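Local coordinates for protein CRISPR-associated endonuclease Cas12b (Alicyclobacillus acidoterrestris, PDB 5U31) that cleaves target DNA as an RNA-guided CRISPR endonuclease after sequence-specific recognition of a protospacer adjacent motif, using a divalent metal cation in its RuvC nuclease domain, at residues G892-A897 with Q987-D992. The protein carries 3 engineered substitutions. Residues are numbered along the deposited sequence; the frame is centred on the assembly and turned at random.
Sequences GTMYAA and QRLWSD. With nucleotides of chain E.
The guanidinium group of R988 holds two main-chain carbonyls of residues 892-897, those of Y895 and A897. NH1 and NH2 converge end-on on A897 O, at 2.9 Å from NH1 and 2.7 Å from NH2, while NH1 also donates to Y895 O at 2.6 Å. Both oxygens lie at the edge of the guanidinium, near its plane, yet NH1 stands well above the plane of each carbonyl, and its two bonds are bent, with N-H...O angles near 140°. With CG anti to its carbonyl carbon (chi1 -62°) and the chain extended from CG to NE, R988 spans the distance from helix 977-990 to these carbonyls; three bonds to two acceptors then fix the rotation of its end group. The ring of Y895 is inclined only 23° to the guanidinium plane, with CD2 4.0 Å from NH1. F993 adds a cation-pi partner for the arginine.

Closer to the strand, M894, present as selenomethionine, supplies the apolar half of the contact. Its chain bends at chi2, bringing SE to 3.7 Å from R988 CB and CE to 3.8 Å from L989 CD2. L847 of the adjoining strand 845-850 touches both M894 and L989.

Beyond the strand, A897 CB lies against the sugar and base of DT3 of chain E, and A896 adjoins A849, an engineered replacement at a presumed RuvC active-site position. Helix 977-990 thus packs against strand 890-895 of the mixed RuvC sheet, an RNase H-like fold, and R988 bonds to the residues that run beside the presumed nuclease site.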
loop_
_atom_site.group_PDB
_atom_site.type_symbol
_atom_site.label_atom_id
_atom_site.label_comp_id
_atom_site.label_asym_id
_atom_site.label_seq_id
_atom_site.Cartn_x
_atom_site.Cartn_y
_atom_site.Cartn_z
ATOM N N GLY A 892 -7.440 4.326 15.141
ATOM C CA GLY A 892 -6.197 4.980 15.476
ATOM C C GLY A 892 -5.071 3.964 15.557
ATOM O O GLY A 892 -5.292 2.752 15.490
ATOM N N THR A 893 -3.857 4.481 15.703
ATOM C CA THR A 893 -2.667 3.651 15.769
ATOM C C THR A 893 -1.966 3.845 17.105
ATOM O O THR A 893 -2.164 4.847 17.796
ATOM C CB THR A 893 -1.697 3.971 14.630
ATOM O OG1 THR A 893 -1.364 5.364 14.668
ATOM C CG2 THR A 893 -2.326 3.630 13.287
HETATM N N MSE A 894 -1.144 2.861 17.460
HETATM C CA MSE A 894 -0.306 2.937 18.652
HETATM C C MSE A 894 1.139 2.609 18.317
HETATM O O MSE A 894 1.409 1.746 17.480
HETATM C CB MSE A 894 -0.807 1.984 19.736
HETATM C CG MSE A 894 -1.252 2.678 21.009
HETATM SE SE MSE A 894 0.181 3.662 21.873
HETATM C CE MSE A 894 -0.895 5.057 22.704
ATOM N N TYR A 895 2.059 3.305 18.983
ATOM C CA TYR A 895 3.485 3.065 18.809
ATOM C C TYR A 895 3.810 1.598 19.069
ATOM O O TYR A 895 3.604 1.092 20.176
ATOM C CB TYR A 895 4.267 3.971 19.750
ATOM C CG TYR A 895 5.744 3.966 19.486
ATOM C CD1 TYR A 895 6.274 4.663 18.412
ATOM C CD2 TYR A 895 6.610 3.262 20.302
ATOM C CE1 TYR A 895 7.626 4.661 18.161
ATOM C CE2 TYR A 895 7.958 3.255 20.057
ATOM C CZ TYR A 895 8.466 3.956 18.987
ATOM O OH TYR A 895 9.819 3.953 18.737
ATOM N N ALA A 896 4.324 0.912 18.050
ATOM C CA ALA A 896 4.345 -0.546 18.040
ATOM C C ALA A 896 5.722 -1.142 18.291
ATOM O O ALA A 896 5.866 -2.368 18.238
ATOM C CB ALA A 896 3.788 -1.065 16.716
ATOM N N ALA A 897 6.736 -0.320 18.554
ATOM C CA ALA A 897 8.087 -0.845 18.710
ATOM C C ALA A 897 8.161 -1.735 19.946
ATOM O O ALA A 897 7.776 -1.322 21.046
ATOM C CB ALA A 897 9.095 0.295 18.799
ATOM N N GLN A 987 -2.291 -1.782 26.465
ATOM C CA GLN A 987 -1.582 -1.346 27.662
ATOM C C GLN A 987 -0.865 -0.019 27.441
ATOM O O GLN A 987 -0.760 0.792 28.368
ATOM C CB GLN A 987 -0.596 -2.428 28.103
ATOM C CG GLN A 987 0.114 -2.145 29.418
ATOM C CD GLN A 987 1.392 -1.350 29.236
ATOM O OE1 GLN A 987 2.026 -1.398 28.178
ATOM N NE2 GLN A 987 1.778 -0.609 30.267
ATOM N N ARG A 988 -0.375 0.223 26.225
ATOM C CA ARG A 988 0.292 1.484 25.924
ATOM C C ARG A 988 -0.689 2.638 25.780
ATOM O O ARG A 988 -0.308 3.794 25.988
ATOM C CB ARG A 988 1.118 1.342 24.648
ATOM C CG ARG A 988 2.214 0.323 24.779
ATOM C CD ARG A 988 3.058 0.221 23.540
ATOM N NE ARG A 988 4.190 -0.664 23.783
ATOM C CZ ARG A 988 5.209 -0.820 22.949
ATOM N NH1 ARG A 988 5.240 -0.145 21.808
ATOM N NH2 ARG A 988 6.197 -1.647 23.258
ATOM N N LEU A 989 -1.940 2.349 25.419
ATOM C CA LEU A 989 -2.944 3.401 25.303
ATOM C C LEU A 989 -3.239 4.025 26.661
ATOM O O LEU A 989 -3.154 5.248 26.829
ATOM C CB LEU A 989 -4.223 2.830 24.688
ATOM C CG LEU A 989 -5.077 3.676 23.737
ATOM C CD1 LEU A 989 -6.527 3.681 24.184
ATOM C CD2 LEU A 989 -4.545 5.082 23.608
ATOM N N TRP A 990 -3.577 3.193 27.647
ATOM C CA TRP A 990 -4.049 3.672 28.937
ATOM C C TRP A 990 -2.937 4.189 29.836
ATOM O O TRP A 990 -3.239 4.763 30.888
ATOM C CB TRP A 990 -4.808 2.557 29.665
ATOM C CG TRP A 990 -5.878 1.929 28.836
ATOM C CD1 TRP A 990 -5.910 0.647 28.375
ATOM C CD2 TRP A 990 -7.069 2.561 28.347
ATOM N NE1 TRP A 990 -7.051 0.437 27.636
ATOM C CE2 TRP A 990 -7.779 1.598 27.604
ATOM C CE3 TRP A 990 -7.605 3.848 28.471
ATOM C CZ2 TRP A 990 -8.995 1.878 26.987
ATOM C CZ3 TRP A 990 -8.811 4.126 27.855
ATOM C CH2 TRP A 990 -9.491 3.146 27.121
ATOM N N SER A 991 -1.673 4.002 29.463
ATOM C CA SER A 991 -0.559 4.441 30.291
ATOM C C SER A 991 0.281 5.533 29.648
ATOM O O SER A 991 1.300 5.924 30.231
ATOM C CB SER A 991 0.350 3.255 30.637
ATOM O OG SER A 991 1.036 2.798 29.487
ATOM N N ASP A 992 -0.110 6.033 28.477
ATOM C CA ASP A 992 0.656 7.034 27.737
ATOM C C ASP A 992 2.105 6.579 27.569
ATOM O O ASP A 992 3.054 7.249 27.980
ATOM C CB ASP A 992 0.589 8.400 28.426
ATOM C CG ASP A 992 0.767 9.549 27.456
ATOM O OD1 ASP A 992 0.189 10.628 27.703
ATOM O OD2 ASP A 992 1.464 9.370 26.435
ATOM P P DT E 3 14.807 -4.009 15.733
ATOM O OP1 DT E 3 14.394 -4.684 14.479
ATOM O OP2 DT E 3 15.997 -3.128 15.765
ATOM O "O5'" DT E 3 13.580 -3.163 16.284
ATOM C "C5'" DT E 3 12.975 -3.529 17.496
ATOM C "C4'" DT E 3 11.502 -3.207 17.458
ATOM O "O4'" DT E 3 11.317 -1.892 16.867
ATOM C "C3'" DT E 3 10.664 -4.172 16.630
ATOM O "O3'" DT E 3 9.434 -4.438 17.301
ATOM C "C2'" DT E 3 10.459 -3.417 15.313
ATOM C "C1'" DT E 3 10.418 -1.967 15.783
ATOM N N1 DT E 3 10.851 -0.963 14.743
ATOM C C2 DT E 3 10.087 0.170 14.524
ATOM O O2 DT E 3 9.051 0.408 15.121
ATOM N N3 DT E 3 10.580 1.020 13.569
ATOM C C4 DT E 3 11.736 0.863 12.827
ATOM O O4 DT E 3 12.096 1.687 11.988
ATOM C C5 DT E 3 12.490 -0.342 13.110
ATOM C C7 DT E 3 13.766 -0.629 12.371
ATOM C C6 DT E 3 12.015 -1.182 14.043
#